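Aureochrome1-like protein (Ochromonas danica, PDB 6I22) probably senses blue light through an FMN-binding LOV domain of the PAS fold, as aureochrome photoreceptors of algae do. Local coordinates at residues 14-19 / 113-118; 21-26 / 107-112; 81-86 / 93-98. All blocks are in the same frame, centred on the assembly; numbering follows the deposited sequence. Where two conformers were deposited one is given.

Interaction 1. Residues 14-19 / 113-118; sequences AQQNFV and LGVQCK. With FMN (flavin mononucleotide), chain E.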
loop_
_atom_site.group_PDB
_atom_site.type_symbol
_atom_site.label_atom_id
_atom_site.label_comp_id
_atom_site.label_asym_id
_atom_site.label_seq_id
_atom_site.Cartn_x
_atom_site.Cartn_y
_atom_site.Cartn_z
ATOM N N ALA A 14 6.347 12.656 9.510
ATOM C CA ALA A 14 7.509 12.343 8.632
ATOM C C ALA A 14 7.158 12.567 7.145
ATOM O O ALA A 14 8.010 12.275 6.273
ATOM C CB ALA A 14 7.961 10.918 8.872
ATOM N N GLN A 15 5.935 13.006 6.850
ATOM C CA GLN A 15 5.434 13.223 5.461
ATOM C C GLN A 15 5.605 11.932 4.673
ATOM O O GLN A 15 6.037 11.964 3.513
ATOM C CB GLN A 15 6.163 14.389 4.775
ATOM C CG GLN A 15 5.868 15.722 5.429
ATOM C CD GLN A 15 6.982 16.078 6.376
ATOM O OE1 GLN A 15 8.160 16.046 6.011
ATOM N NE2 GLN A 15 6.613 16.396 7.608
ATOM N N GLN A 16 5.215 10.813 5.257
ATOM C CA GLN A 16 5.280 9.524 4.551
ATOM C C GLN A 16 4.089 9.395 3.574
ATOM O O GLN A 16 3.043 10.107 3.715
ATOM C CB GLN A 16 5.318 8.385 5.567
ATOM C CG GLN A 16 6.620 8.305 6.362
ATOM C CD GLN A 16 7.262 6.936 6.268
ATOM O OE1 GLN A 16 7.414 6.371 5.175
ATOM N NE2 GLN A 16 7.726 6.435 7.405
ATOM N N ASN A 17 4.258 8.490 2.635
ATOM C CA ASN A 17 3.236 8.151 1.635
ATOM C C ASN A 17 2.397 7.025 2.237
ATOM O O ASN A 17 2.970 5.954 2.489
ATOM C CB ASN A 17 3.844 7.678 0.319
ATOM C CG ASN A 17 4.925 8.573 -0.196
ATOM O OD1 ASN A 17 4.806 9.786 -0.063
ATOM N ND2 ASN A 17 5.975 7.985 -0.742
ATOM N N PHE A 18 1.113 7.233 2.519
ATOM C CA PHE A 18 0.309 6.117 3.060
ATOM C C PHE A 18 -1.155 6.293 2.678
ATOM O O PHE A 18 -1.576 7.413 2.356
ATOM C CB PHE A 18 0.467 6.020 4.588
ATOM C CG PHE A 18 -0.060 7.204 5.351
ATOM C CD1 PHE A 18 -1.376 7.250 5.763
ATOM C CD2 PHE A 18 0.766 8.265 5.659
ATOM C CE1 PHE A 18 -1.869 8.350 6.440
ATOM C CE2 PHE A 18 0.281 9.364 6.348
ATOM C CZ PHE A 18 -1.048 9.413 6.708
ATOM N N VAL A 19 -1.875 5.189 2.781
ATOM C CA VAL A 19 -3.346 5.152 2.624
ATOM C C VAL A 19 -3.919 4.314 3.753
ATOM O O VAL A 19 -3.222 3.495 4.363
ATOM C CB VAL A 19 -3.763 4.594 1.260
ATOM C CG1 VAL A 19 -3.136 5.385 0.111
ATOM C CG2 VAL A 19 -3.431 3.125 1.157
ATOM N N LEU A 113 -3.641 -0.137 7.071
ATOM C CA LEU A 113 -2.724 0.986 6.843
ATOM C C LEU A 113 -1.678 0.467 5.881
ATOM O O LEU A 113 -1.066 -0.582 6.173
ATOM C CB LEU A 113 -2.133 1.416 8.191
ATOM C CG LEU A 113 -1.008 2.440 8.125
ATOM C CD1 LEU A 113 -1.471 3.757 7.498
ATOM C CD2 LEU A 113 -0.500 2.754 9.531
ATOM N N GLY A 114 -1.422 1.217 4.831
ATOM C CA GLY A 114 -0.421 0.847 3.830
ATOM C C GLY A 114 0.531 1.991 3.637
ATOM O O GLY A 114 0.059 3.106 3.338
ATOM N N VAL A 115 1.806 1.721 3.761
ATOM C CA VAL A 115 2.872 2.737 3.545
ATOM C C VAL A 115 3.610 2.357 2.272
ATOM O O VAL A 115 4.039 1.221 2.176
ATOM C CB VAL A 115 3.812 2.807 4.765
ATOM C CG1 VAL A 115 4.933 3.821 4.533
ATOM C CG2 VAL A 115 3.045 3.120 6.034
ATOM N N GLN A 116 3.786 3.329 1.361
ATOM C CA GLN A 116 4.480 3.127 0.082
ATOM C C GLN A 116 5.811 3.849 0.147
ATOM O O GLN A 116 5.828 5.057 0.396
ATOM C CB GLN A 116 3.650 3.698 -1.074
ATOM C CG GLN A 116 2.333 2.990 -1.291
ATOM C CD GLN A 116 1.200 3.469 -0.424
ATOM O OE1 GLN A 116 1.265 4.530 0.211
ATOM N NE2 GLN A 116 0.087 2.751 -0.523
ATOM N N CYS A 117 6.887 3.151 -0.135
ATOM C CA CYS A 117 8.237 3.760 -0.193
ATOM C C CYS A 117 8.792 3.521 -1.599
ATOM O O CYS A 117 8.910 2.372 -1.984
ATOM C CB CYS A 117 9.107 3.160 0.898
ATOM S SG CYS A 117 10.820 3.751 0.897
ATOM N N LYS A 118 9.085 4.591 -2.323
ATOM C CA LYS A 118 9.661 4.477 -3.680
ATOM C C LYS A 118 11.090 3.982 -3.512
ATOM O O LYS A 118 11.783 4.559 -2.673
ATOM C CB LYS A 118 9.610 5.830 -4.384
ATOM C CG LYS A 118 10.146 5.833 -5.806
ATOM C CD LYS A 118 10.008 7.201 -6.434
ATOM C CE LYS A 118 10.528 7.227 -7.849
ATOM N NZ LYS A 118 11.977 6.935 -7.905
HETATM N N1 FMN E . -1.343 -2.495 -4.127
HETATM C C2 FMN E . -0.466 -1.848 -4.920
HETATM O O2 FMN E . -0.182 -2.368 -6.025
HETATM N N3 FMN E . 0.069 -0.672 -4.550
HETATM C C4 FMN E . -0.194 -0.052 -3.375
HETATM O O4 FMN E . 0.311 1.036 -3.066
HETATM C C4A FMN E . -1.137 -0.697 -2.454
HETATM N N5 FMN E . -1.473 -0.162 -1.247
HETATM C C5A FMN E . -2.333 -0.838 -0.443
HETATM C C6 FMN E . -2.699 -0.304 0.783
HETATM C C7 FMN E . -3.599 -0.953 1.623
HETATM C C7M FMN E . -3.938 -0.331 2.970
HETATM C C8 FMN E . -4.128 -2.251 1.195
HETATM C C8M FMN E . -5.099 -3.002 2.061
HETATM C C9 FMN E . -3.794 -2.789 -0.035
HETATM C C9A FMN E . -2.902 -2.132 -0.869
HETATM N N10 FMN E . -2.558 -2.675 -2.119
HETATM C C10 FMN E . -1.665 -1.975 -2.931
HETATM C "C1'" FMN E . -3.005 -3.975 -2.595
HETATM C "C2'" FMN E . -4.371 -4.095 -3.267
HETATM O "O2'" FMN E . -5.296 -3.264 -2.612
HETATM C "C3'" FMN E . -4.884 -5.530 -3.199
HETATM O "O3'" FMN E . -5.035 -5.924 -1.830
HETATM C "C4'" FMN E . -3.928 -6.485 -3.924
HETATM O "O4'" FMN E . -3.911 -6.107 -5.296
HETATM C "C5'" FMN E . -4.339 -7.967 -3.809
HETATM O "O5'" FMN E . -5.753 -8.139 -3.988
HETATM P P FMN E . -6.361 -8.562 -5.454
HETATM O O1P FMN E . -5.846 -7.536 -6.480
HETATM O O2P FMN E . -5.812 -9.968 -5.679
HETATM O O3P FMN E . -7.855 -8.536 -5.216
HETATM O O HOH W 1 6.624 6.767 2.576
#

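Interaction 2. Residues 21-26 / 107-112; sequences SDPSIP and GNVVNY. With FMN (flavin mononucleotide), chain E.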
loop_
_atom_site.group_PDB
_atom_site.type_symbol
_atom_site.label_atom_id
_atom_site.label_comp_id
_atom_site.label_asym_id
_atom_site.label_seq_id
_atom_site.Cartn_x
_atom_site.Cartn_y
_atom_site.Cartn_z
ATOM N N SER A 21 -7.447 2.007 4.383
ATOM C CA SER A 21 -8.578 1.319 3.741
ATOM C C SER A 21 -9.608 0.954 4.799
ATOM O O SER A 21 -9.244 0.825 6.019
ATOM C CB SER A 21 -8.120 0.127 2.955
ATOM O OG SER A 21 -7.942 -0.987 3.816
ATOM N N ASP A 22 -10.856 0.839 4.357
ATOM C CA ASP A 22 -11.978 0.441 5.240
ATOM C C ASP A 22 -12.545 -0.879 4.733
ATOM O O ASP A 22 -13.334 -0.918 3.771
ATOM C CB ASP A 22 -13.014 1.544 5.375
ATOM C CG ASP A 22 -14.165 1.218 6.314
ATOM O OD1 ASP A 22 -14.306 0.015 6.723
ATOM O OD2 ASP A 22 -14.943 2.152 6.616
ATOM N N PRO A 23 -12.214 -2.004 5.415
ATOM C CA PRO A 23 -12.667 -3.305 4.938
ATOM C C PRO A 23 -14.155 -3.565 5.165
ATOM O O PRO A 23 -14.618 -4.566 4.682
ATOM C CB PRO A 23 -11.815 -4.293 5.752
ATOM C CG PRO A 23 -11.510 -3.548 7.034
ATOM C CD PRO A 23 -11.340 -2.095 6.593
ATOM N N SER A 24 -14.861 -2.715 5.918
ATOM C CA SER A 24 -16.332 -2.862 6.087
ATOM C C SER A 24 -17.042 -2.459 4.776
ATOM O O SER A 24 -18.177 -2.858 4.612
ATOM C CB SER A 24 -16.863 -2.088 7.284
ATOM O OG SER A 24 -16.916 -0.682 6.979
ATOM N N ILE A 25 -16.420 -1.639 3.922
ATOM C CA ILE A 25 -16.996 -1.206 2.618
ATOM C C ILE A 25 -16.608 -2.248 1.568
ATOM O O ILE A 25 -15.460 -2.710 1.583
ATOM C CB ILE A 25 -16.521 0.196 2.216
ATOM C CG1 ILE A 25 -16.787 1.245 3.311
ATOM C CG2 ILE A 25 -17.090 0.604 0.858
ATOM C CD1 ILE A 25 -16.173 2.612 2.995
ATOM N N PRO A 26 -17.519 -2.638 0.645
ATOM C CA PRO A 26 -17.192 -3.627 -0.381
ATOM C C PRO A 26 -15.909 -3.310 -1.130
ATOM O O PRO A 26 -15.700 -2.152 -1.542
ATOM C CB PRO A 26 -18.454 -3.627 -1.268
ATOM C CG PRO A 26 -19.568 -3.432 -0.266
ATOM C CD PRO A 26 -18.977 -2.398 0.692
ATOM N N GLY A 107 -9.291 -7.623 18.781
ATOM C CA GLY A 107 -8.451 -8.131 17.683
ATOM C C GLY A 107 -9.122 -8.034 16.322
ATOM O O GLY A 107 -8.485 -8.489 15.362
ATOM N N ASN A 108 -10.313 -7.416 16.220
ATOM C CA ASN A 108 -10.998 -7.178 14.927
ATOM C C ASN A 108 -10.241 -6.112 14.135
ATOM O O ASN A 108 -9.799 -5.094 14.712
ATOM C CB ASN A 108 -12.455 -6.741 15.104
ATOM C CG ASN A 108 -13.255 -7.750 15.885
ATOM O OD1 ASN A 108 -13.322 -8.916 15.516
ATOM N ND2 ASN A 108 -13.806 -7.328 17.009
ATOM N N VAL A 109 -10.104 -6.340 12.838
ATOM C CA VAL A 109 -9.473 -5.358 11.940
ATOM C C VAL A 109 -10.482 -4.219 11.768
ATOM O O VAL A 109 -11.623 -4.501 11.400
ATOM C CB VAL A 109 -9.093 -5.971 10.587
ATOM C CG1 VAL A 109 -8.458 -4.924 9.717
ATOM C CG2 VAL A 109 -8.175 -7.169 10.745
ATOM N N VAL A 110 -10.086 -2.982 12.029
ATOM C CA VAL A 110 -10.979 -1.802 11.836
ATOM C C VAL A 110 -10.536 -1.070 10.576
ATOM O O VAL A 110 -11.386 -0.556 9.894
ATOM C CB VAL A 110 -11.032 -0.891 13.079
ATOM C CG1 VAL A 110 -9.656 -0.637 13.685
ATOM C CG2 VAL A 110 -11.711 0.459 12.847
ATOM N N ASN A 111 -9.254 -1.092 10.245
ATOM C CA ASN A 111 -8.726 -0.451 9.036
ATOM C C ASN A 111 -7.458 -1.201 8.658
ATOM O O ASN A 111 -6.840 -1.824 9.556
ATOM C CB ASN A 111 -8.370 1.032 9.224
ATOM C CG ASN A 111 -9.572 1.952 9.411
ATOM O OD1 ASN A 111 -9.823 2.417 10.522
ATOM N ND2 ASN A 111 -10.268 2.268 8.322
ATOM N N TYR A 112 -7.041 -1.051 7.414
ATOM C CA TYR A 112 -5.664 -1.390 6.989
ATOM C C TYR A 112 -4.914 -0.100 6.708
ATOM O O TYR A 112 -5.484 0.887 6.227
ATOM C CB TYR A 112 -5.617 -2.281 5.751
ATOM C CG TYR A 112 -6.130 -3.668 6.021
ATOM C CD1 TYR A 112 -5.304 -4.651 6.522
ATOM C CD2 TYR A 112 -7.434 -3.986 5.734
ATOM C CE1 TYR A 112 -5.794 -5.921 6.775
ATOM C CE2 TYR A 112 -7.938 -5.248 5.958
ATOM C CZ TYR A 112 -7.107 -6.223 6.456
ATOM O OH TYR A 112 -7.684 -7.422 6.719
HETATM N N1 FMN E . -1.343 -2.495 -4.127
HETATM C C2 FMN E . -0.466 -1.848 -4.920
HETATM O O2 FMN E . -0.182 -2.368 -6.025
HETATM N N3 FMN E . 0.069 -0.672 -4.550
HETATM C C4 FMN E . -0.194 -0.052 -3.375
HETATM O O4 FMN E . 0.311 1.036 -3.066
HETATM C C4A FMN E . -1.137 -0.697 -2.454
HETATM N N5 FMN E . -1.473 -0.162 -1.247
HETATM C C5A FMN E . -2.333 -0.838 -0.443
HETATM C C6 FMN E . -2.699 -0.304 0.783
HETATM C C7 FMN E . -3.599 -0.953 1.623
HETATM C C7M FMN E . -3.938 -0.331 2.970
HETATM C C8 FMN E . -4.128 -2.251 1.195
HETATM C C8M FMN E . -5.099 -3.002 2.061
HETATM C C9 FMN E . -3.794 -2.789 -0.035
HETATM C C9A FMN E . -2.902 -2.132 -0.869
HETATM N N10 FMN E . -2.558 -2.675 -2.119
HETATM C C10 FMN E . -1.665 -1.975 -2.931
HETATM C "C1'" FMN E . -3.005 -3.975 -2.595
HETATM C "C2'" FMN E . -4.371 -4.095 -3.267
HETATM O "O2'" FMN E . -5.296 -3.264 -2.612
HETATM C "C3'" FMN E . -4.884 -5.530 -3.199
HETATM O "O3'" FMN E . -5.035 -5.924 -1.830
HETATM C "C4'" FMN E . -3.928 -6.485 -3.924
HETATM O "O4'" FMN E . -3.911 -6.107 -5.296
HETATM C "C5'" FMN E . -4.339 -7.967 -3.809
HETATM O "O5'" FMN E . -5.753 -8.139 -3.988
HETATM P P FMN E . -6.361 -8.562 -5.454
HETATM O O1P FMN E . -5.846 -7.536 -6.480
HETATM O O2P FMN E . -5.812 -9.968 -5.679
HETATM O O3P FMN E . -7.855 -8.536 -5.216
HETATM O O HOH W 2 -13.821 -1.400 9.207
#

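Interaction 3. Residues 81-86 / 93-98; sequences VVLLNY and FWNQLF. With FMN (flavin mononucleotide), chain E.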
loop_
_atom_site.group_PDB
_atom_site.type_symbol
_atom_site.label_atom_id
_atom_site.label_comp_id
_atom_site.label_asym_id
_atom_site.label_seq_id
_atom_site.Cartn_x
_atom_site.Cartn_y
_atom_site.Cartn_z
ATOM N N VAL A 81 5.974 -6.186 0.507
ATOM C CA VAL A 81 6.338 -6.661 -0.852
ATOM C C VAL A 81 7.014 -5.522 -1.588
ATOM O O VAL A 81 6.791 -4.358 -1.225
ATOM C CB VAL A 81 5.113 -7.155 -1.639
ATOM C CG1 VAL A 81 4.434 -8.306 -0.929
ATOM C CG2 VAL A 81 4.153 -6.018 -1.924
ATOM N N VAL A 82 7.767 -5.859 -2.620
ATOM C CA VAL A 82 8.224 -4.840 -3.594
ATOM C C VAL A 82 7.558 -5.174 -4.929
ATOM O O VAL A 82 7.680 -6.315 -5.377
ATOM C CB VAL A 82 9.755 -4.807 -3.694
ATOM C CG1 VAL A 82 10.209 -3.939 -4.841
ATOM C CG2 VAL A 82 10.367 -4.319 -2.385
ATOM N N LEU A 83 6.895 -4.205 -5.521
ATOM C CA LEU A 83 6.244 -4.439 -6.839
ATOM C C LEU A 83 6.210 -3.162 -7.657
ATOM O O LEU A 83 6.336 -2.057 -7.115
ATOM C CB LEU A 83 4.868 -5.103 -6.698
ATOM C CG LEU A 83 3.737 -4.507 -5.845
ATOM C CD1 LEU A 83 3.876 -3.061 -5.444
ATOM C CD2 LEU A 83 2.379 -4.793 -6.454
ATOM N N LEU A 84 6.097 -3.341 -8.964
ATOM C CA LEU A 84 6.071 -2.212 -9.916
ATOM C C LEU A 84 4.672 -1.620 -9.903
ATOM O O LEU A 84 3.679 -2.385 -10.013
ATOM C CB LEU A 84 6.468 -2.710 -11.296
ATOM C CG LEU A 84 6.834 -1.608 -12.281
ATOM C CD1 LEU A 84 8.167 -0.992 -11.928
ATOM C CD2 LEU A 84 6.952 -2.155 -13.676
ATOM N N ASN A 85 4.590 -0.302 -9.757
ATOM C CA ASN A 85 3.300 0.413 -9.815
ATOM C C ASN A 85 3.367 1.506 -10.887
ATOM O O ASN A 85 4.470 1.841 -11.370
ATOM C CB ASN A 85 2.914 1.006 -8.466
ATOM C CG ASN A 85 2.211 0.065 -7.501
ATOM O OD1 ASN A 85 1.899 -1.104 -7.809
ATOM N ND2 ASN A 85 1.939 0.611 -6.346
ATOM N N TYR A 86 2.191 1.964 -11.292
ATOM C CA TYR A 86 1.997 2.952 -12.379
ATOM C C TYR A 86 1.399 4.231 -11.794
ATOM O O TYR A 86 0.396 4.203 -11.087
ATOM C CB TYR A 86 1.086 2.386 -13.468
ATOM C CG TYR A 86 1.682 1.282 -14.290
ATOM C CD1 TYR A 86 1.950 0.036 -13.736
ATOM C CD2 TYR A 86 1.974 1.480 -15.636
ATOM C CE1 TYR A 86 2.522 -0.971 -14.498
ATOM C CE2 TYR A 86 2.503 0.469 -16.424
ATOM C CZ TYR A 86 2.790 -0.756 -15.842
ATOM O OH TYR A 86 3.311 -1.746 -16.617
ATOM N N PHE A 93 7.175 3.005 -11.220
ATOM C CA PHE A 93 8.128 3.099 -10.095
ATOM C C PHE A 93 8.052 1.801 -9.289
ATOM O O PHE A 93 6.993 1.131 -9.267
ATOM C CB PHE A 93 7.808 4.336 -9.252
ATOM C CG PHE A 93 6.483 4.297 -8.540
ATOM C CD1 PHE A 93 5.318 4.676 -9.181
ATOM C CD2 PHE A 93 6.397 3.853 -7.223
ATOM C CE1 PHE A 93 4.101 4.636 -8.531
ATOM C CE2 PHE A 93 5.172 3.782 -6.584
ATOM C CZ PHE A 93 4.028 4.160 -7.238
ATOM N N TRP A 94 9.139 1.488 -8.591
ATOM C CA TRP A 94 9.163 0.350 -7.647
ATOM C C TRP A 94 8.683 0.820 -6.279
ATOM O O TRP A 94 9.171 1.837 -5.766
ATOM C CB TRP A 94 10.555 -0.251 -7.591
ATOM C CG TRP A 94 10.920 -1.004 -8.826
ATOM C CD1 TRP A 94 11.701 -0.547 -9.844
ATOM C CD2 TRP A 94 10.568 -2.356 -9.154
ATOM N NE1 TRP A 94 11.860 -1.525 -10.783
ATOM C CE2 TRP A 94 11.176 -2.645 -10.393
ATOM C CE3 TRP A 94 9.781 -3.336 -8.550
ATOM C CZ2 TRP A 94 11.036 -3.874 -11.032
ATOM C CZ3 TRP A 94 9.656 -4.558 -9.174
ATOM C CH2 TRP A 94 10.278 -4.827 -10.393
ATOM N N ASN A 95 7.700 0.113 -5.746
ATOM C CA ASN A 95 6.958 0.458 -4.515
ATOM C C ASN A 95 7.306 -0.628 -3.503
ATOM O O ASN A 95 7.010 -1.813 -3.752
ATOM C CB ASN A 95 5.473 0.534 -4.842
ATOM C CG ASN A 95 4.594 0.877 -3.667
ATOM O OD1 ASN A 95 5.104 1.073 -2.551
ATOM N ND2 ASN A 95 3.285 0.940 -3.910
ATOM N N GLN A 96 7.997 -0.271 -2.436
ATOM C CA GLN A 96 8.120 -1.165 -1.278
ATOM C C GLN A 96 6.917 -0.850 -0.397
ATOM O O GLN A 96 6.805 0.266 0.136
ATOM C CB GLN A 96 9.447 -0.989 -0.552
ATOM C CG GLN A 96 9.571 -1.979 0.596
ATOM C CD GLN A 96 10.961 -2.019 1.170
ATOM O OE1 GLN A 96 11.613 -0.990 1.338
ATOM N NE2 GLN A 96 11.416 -3.216 1.488
ATOM N N LEU A 97 5.987 -1.782 -0.323
ATOM C CA LEU A 97 4.651 -1.608 0.265
ATOM C C LEU A 97 4.623 -2.350 1.600
ATOM O O LEU A 97 4.962 -3.516 1.628
ATOM C CB LEU A 97 3.654 -2.194 -0.743
ATOM C CG LEU A 97 2.211 -2.268 -0.291
ATOM C CD1 LEU A 97 1.683 -0.867 0.037
ATOM C CD2 LEU A 97 1.384 -2.926 -1.399
ATOM N N PHE A 98 4.292 -1.653 2.677
ATOM C CA PHE A 98 4.200 -2.215 4.038
ATOM C C PHE A 98 2.730 -2.070 4.440
ATOM O O PHE A 98 2.212 -0.963 4.490
ATOM C CB PHE A 98 5.092 -1.439 5.009
ATOM C CG PHE A 98 6.546 -1.289 4.625
ATOM C CD1 PHE A 98 7.456 -2.283 4.896
ATOM C CD2 PHE A 98 6.978 -0.134 3.998
ATOM C CE1 PHE A 98 8.789 -2.131 4.560
ATOM C CE2 PHE A 98 8.322 0.022 3.680
ATOM C CZ PHE A 98 9.218 -0.970 3.965
HETATM N N1 FMN E . -1.343 -2.495 -4.127
HETATM C C2 FMN E . -0.466 -1.848 -4.920
HETATM O O2 FMN E . -0.182 -2.368 -6.025
HETATM N N3 FMN E . 0.069 -0.672 -4.550
HETATM C C4 FMN E . -0.194 -0.052 -3.375
HETATM O O4 FMN E . 0.311 1.036 -3.066
HETATM C C4A FMN E . -1.137 -0.697 -2.454
HETATM N N5 FMN E . -1.473 -0.162 -1.247
HETATM C C5A FMN E . -2.333 -0.838 -0.443
HETATM C C6 FMN E . -2.699 -0.304 0.783
HETATM C C7 FMN E . -3.599 -0.953 1.623
HETATM C C7M FMN E . -3.938 -0.331 2.970
HETATM C C8 FMN E . -4.128 -2.251 1.195
HETATM C C8M FMN E . -5.099 -3.002 2.061
HETATM C C9 FMN E . -3.794 -2.789 -0.035
HETATM C C9A FMN E . -2.902 -2.132 -0.869
HETATM N N10 FMN E . -2.558 -2.675 -2.119
HETATM C C10 FMN E . -1.665 -1.975 -2.931
HETATM C "C1'" FMN E . -3.005 -3.975 -2.595
HETATM C "C2'" FMN E . -4.371 -4.095 -3.267
HETATM O "O2'" FMN E . -5.296 -3.264 -2.612
HETATM C "C3'" FMN E . -4.884 -5.530 -3.199
HETATM O "O3'" FMN E . -5.035 -5.924 -1.830
HETATM C "C4'" FMN E . -3.928 -6.485 -3.924
HETATM O "O4'" FMN E . -3.911 -6.107 -5.296
HETATM C "C5'" FMN E . -4.339 -7.967 -3.809
HETATM O "O5'" FMN E . -5.753 -8.139 -3.988
HETATM P P FMN E . -6.361 -8.562 -5.454
HETATM O O1P FMN E . -5.846 -7.536 -6.480
HETATM O O2P FMN E . -5.812 -9.968 -5.679
HETATM O O3P FMN E . -7.855 -8.536 -5.216
#

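Interaction 1. Residues 14-19 / 113-118
Gln-116 lays its amide across the side of Val-19: the two side chains meet at about a right angle, with Gln-116 NE2 3.9 Å from Val-19 CG2. Both belong to the antiparallel sheet of a PAS domain of the LOV type, where strand 17-21 pairs with strand 109-119, and both reach the flavin of the bound FMN. Gln-116 occupies the place of the LOV glutamine beside flavin N5, which in relatives is thought to pass the photochemical change on to the sheet. Its NE2 donates to FMN O4 at 3.1 Å and, weakly, to FMN N5. A bend in the chain (chi2 84°) brings the amide back over strand 17-21, leaving Gln-116 OE1 3.4 Å from Phe-18 CA. Glutamine suits this place because its chain reaches the flavin and its amide brings a donor to O4 and, weakly, N5.

Val-19 CG2 approaches FMN C6 to 3.5 Å. Opposite Val-19, Gly-114 has to lack a side chain, since a CB there would run into the same ring carbon. Two backbone bonds close this pair, including Val-19 N to Gly-114 O at 2.9 Å. On the other face Phe-18, Leu-113 and Val-115 make the apolar contacts. Phe-18 CG sits between its backbone N and carbonyl carbon (chi1 64°), which carries the ring off toward Val-8 and Gln-12 of helix 6-13; it still meets Leu-113, CD1 to CD1, at 3.9 Å. Beside Gln-116 O, a side chain and a water also join the two segments: Asn-17 ND2 gives a bent bond (143°) to Gln-116 O, and a water accepts from Asn-17 N while donating to Gln-116 O and, at 2.7 Å, to Gln-16 OE1.

Interaction 2. Residues 21-26 / 107-112
Ser-21 and Tyr-112 form the last antiparallel pair before the chain leaves strand 17-21, and here the contact is tight. Ser-21 O is gripped twice, by Tyr-112 N at 3.2 Å and by Asn-111 ND2 at 2.9 Å, the two donors arriving from opposite faces of its carbonyl plane. The acceptor lies in the amide plane of Asn-111, whose other end, OD1, is held by the hydroxyl of Tyr-5. Asparagine suits the position because its short amide can serve both partners at once. With chi1 at 82°, Ser-21 OG is packed against Tyr-112 CB at 3.3 Å, near the plane of the tyrosine ring, and is hydrogen-bonded to Asn-28 OD1; Tyr-112 CB in turn lies against FMN C7M, the methyl end of the flavin.

Farther out the packing thins. Pro-23 CB meets the edge of the ring at Tyr-112 CE2, 4.0 Å away, and Pro-23 CG is farther still from Val-109 CG1. Toward solvent a water takes over, bridging Asp-22 OD1 and Val-110 O, the latter in the classic beta bulge that Val-110 and Asn-111 make opposite Leu-102. The same Asp-22 OD1 accepts from Ser-24 N, closing an Asx turn, and from Ser-24 OG at 2.7 Å. An alanine at Asp-22 is likely to leave both Ser-24 donors and the bridging water without their acceptor and the turn less firmly fixed. The chemistry thus implies a graded join: direct bonds to the carbonyl of a buried serine, then a carboxylate and water that hold the loop to the bulged strand.

Interaction 3. Residues 81-86 / 93-98
The beta hairpin of strands 79-86 and 92-103 brings these residues together at one edge of the sheet. Three hydrogen-bonded pairs, Val-81 with Leu-97, Leu-83 with Asn-95 and Asn-85 with Phe-93, close it with six backbone bonds; the bond from Asn-85 N to Phe-93 O, 2.8 Å long, is almost straight (177°).

On the face bearing Leu-84 and Trp-94, the indole is a platform. Leu-84 CD1 stands over it in a CH-pi contact, 3.8 Å from the centroid of the five-membered ring and only 11° off the normal. Val-82, crossing the indole at about a right angle, brings CG1 to 3.8 Å from Trp-94 CE3. A broad flat group suits this spot, since it can carry two branched neighbours at once while NE1 bonds to Glu-121. Helix 121-131 lies over this face through Ala-124 and Phe-127, as the C-terminal helix does in some other LOV domains.

In such a PAS-type domain the opposite face is the floor of the flavin pocket, and here it mixes leucine and valine with two asparagines. Leu-97 and Val-81 run alongside each other, and Leu-97 CD2 comes to 3.5 Å from FMN C4A, an apolar cushion against the ring system. Asn-95 holds CG anti to its N (chi1 180°), which sends the amide up to the pyrimidine end, where ND2 makes a weak bond of 3.1 Å to FMN O4. Leu-83 CD2 approaches FMN O2 to 3.6 Å. Asn-85 also directs its amide at that end of the flavin, while its CB rests over the face of the Phe-93 ring, 4.0 Å from the centroid.

How the interactions relate
One antiparallel sheet carries all three contacts, and each touches the FMN, with overlapping reach: interaction 2 the methyl end, interaction 1 from C7M and C6 to N5 and O4, interaction 3 from N5 and C4A, packed on Leu-97, to the pyrimidine end. Interactions 1 and 3 have centres about 11 Å apart and join directly, with probable hydrogen bonds from Val-115 N to Phe-98 O and from Gln-96 N to Cys-117 O, both 2.8 Å. Interaction 2 continues strand 109-119 with its centre about 18 Å from that of interaction 1, and about 22 Å from that of interaction 3, which it does not touch. Asn-52, Arg-54 and Gln-57 supply further hydrogen bonds to the cofactor.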